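Side-chain contact in antitoxin phd (Enterobacteria phage P1, PDB 3HS2), which neutralises the toxin doc in a type II toxin-antitoxin system and, as a DNA-binding homodimer, represses transcription: residues A[11-14]-A[15-19]. Sequence-based numbering, arbitrary orientation.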
loop_
_atom_site.group_PDB
_atom_site.type_symbol
_atom_site.label_atom_id
_atom_site.label_comp_id
_atom_site.label_asym_id
_atom_site.label_seq_id
_atom_site.Cartn_x
_atom_site.Cartn_y
_atom_site.Cartn_z
ATOM N N GLY A 11 0.376 -16.599 -11.716
ATOM C CA GLY A 11 1.119 -17.117 -12.854
ATOM C C GLY A 11 2.443 -16.417 -13.110
ATOM O O GLY A 11 3.215 -16.835 -13.975
ATOM N N ASN A 12 2.704 -15.353 -12.358
ATOM C CA ASN A 12 3.949 -14.603 -12.479
ATOM C C ASN A 12 4.529 -14.258 -11.113
ATOM O O ASN A 12 5.175 -13.223 -10.954
ATOM C CB ASN A 12 3.717 -13.307 -13.259
ATOM C CG ASN A 12 3.285 -13.551 -14.689
ATOM O OD1 ASN A 12 2.102 -13.461 -15.015
ATOM N ND2 ASN A 12 4.240 -13.867 -15.551
ATOM N N LEU A 13 4.299 -15.125 -10.132
ATOM C CA LEU A 13 4.658 -14.818 -8.746
ATOM C C LEU A 13 6.157 -14.619 -8.529
ATOM O O LEU A 13 6.560 -13.731 -7.785
ATOM C CB LEU A 13 4.120 -15.882 -7.786
ATOM C CG LEU A 13 4.084 -15.465 -6.313
ATOM C CD1 LEU A 13 3.156 -14.275 -6.112
ATOM C CD2 LEU A 13 3.653 -16.624 -5.439
ATOM N N SER A 14 6.979 -15.447 -9.166
ATOM C CA SER A 14 8.428 -15.301 -9.043
ATOM C C SER A 14 8.879 -13.912 -9.489
ATOM O O SER A 14 9.604 -13.222 -8.773
ATOM C CB SER A 14 9.160 -16.369 -9.859
ATOM O OG SER A 14 9.072 -17.637 -9.235
ATOM N N GLU A 15 8.443 -13.508 -10.676
ATOM C CA GLU A 15 8.747 -12.176 -11.189
ATOM C C GLU A 15 8.132 -11.080 -10.310
ATOM O O GLU A 15 8.679 -9.984 -10.198
ATOM C CB GLU A 15 8.296 -12.049 -12.651
ATOM C CG GLU A 15 7.190 -13.030 -13.037
ATOM C CD GLU A 15 7.048 -13.214 -14.540
ATOM O OE1 GLU A 15 7.007 -12.199 -15.266
ATOM O OE2 GLU A 15 6.970 -14.377 -14.995
ATOM N N VAL A 16 7.006 -11.389 -9.677
ATOM C CA VAL A 16 6.367 -10.456 -8.751
ATOM C C VAL A 16 7.210 -10.269 -7.492
ATOM O O VAL A 16 7.385 -9.150 -7.008
ATOM C CB VAL A 16 4.967 -10.941 -8.337
ATOM C CG1 VAL A 16 4.479 -10.173 -7.123
ATOM C CG2 VAL A 16 3.987 -10.818 -9.502
ATOM N N LEU A 17 7.731 -11.372 -6.968
ATOM C CA LEU A 17 8.555 -11.335 -5.766
ATOM C C LEU A 17 9.911 -10.680 -6.033
ATOM O O LEU A 17 10.472 -10.021 -5.158
ATOM C CB LEU A 17 8.724 -12.740 -5.187
ATOM C CG LEU A 17 7.469 -13.311 -4.526
ATOM C CD1 LEU A 17 7.709 -14.723 -4.042
ATOM C CD2 LEU A 17 7.050 -12.417 -3.377
ATOM N N ASN A 18 10.434 -10.864 -7.242
ATOM C CA ASN A 18 11.644 -10.169 -7.652
ATOM C C ASN A 18 11.404 -8.662 -7.644
ATOM O O ASN A 18 12.160 -7.907 -7.035
ATOM C CB ASN A 18 12.102 -10.640 -9.034
ATOM C CG ASN A 18 12.636 -12.065 -9.017
ATOM O OD1 ASN A 18 13.063 -12.569 -7.980
ATOM N ND2 ASN A 18 12.618 -12.717 -10.171
ATOM N N ASN A 19 10.335 -8.234 -8.309
ATOM C CA ASN A 19 9.942 -6.828 -8.310
ATOM C C ASN A 19 9.841 -6.256 -6.897
ATOM O O ASN A 19 10.398 -5.199 -6.609
ATOM C CB ASN A 19 8.612 -6.640 -9.048
ATOM C CG ASN A 19 8.778 -6.619 -10.559
ATOM O OD1 ASN A 19 9.890 -6.506 -11.071
ATOM N ND2 ASN A 19 7.666 -6.721 -11.277
#
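The amide nitrogen ND2 of N12 donates to OE2 of E15 at 2.8 Å, and with 166° at the hydrogen the bond is nearly straight. OE2 lies almost in the amide plane of N12, as suits an N-H donor, but the carboxylate is met from above its own plane, the two flat groups standing 83° apart. The link joins the residue just before the helix to its first turn without being a side-chain cap, since the N12 side chain makes no capping bond. Two torsions bring the groups together: CG of N12 lies anti to the carbonyl carbon, while E15 has an off-staggered chi1 of 23° and an extended chain beyond CG. This carries the E15 side chain back across N12, with its CG 3.5 Å from CB of N12. The same CG comes within 2.9 Å of N12 O, a tight approach that accompanies the unusual torsion.

From N12 onward the backbone pairs i to i+4: V16 N bonds to N12 O, L17 N to L13 O at 2.8 Å, and N18 N to S14 O. Apolar contacts of L13 are looser, with CD1 4.4 Å from CB of V16 and CG 4.3 Å from CD1 of L17; all three residues are buried.

This is the opening of helix 13-21, which follows helix 6-11 after a short break and precedes strand 26-29 of the mixed sheet. L13, S14 and L17 pack on F6 of a second subunit, and N18 OD1 accepts a weak hydrogen bond from NH1 of R30 of that second subunit, consistent with a place for this helix in the homodimer interface.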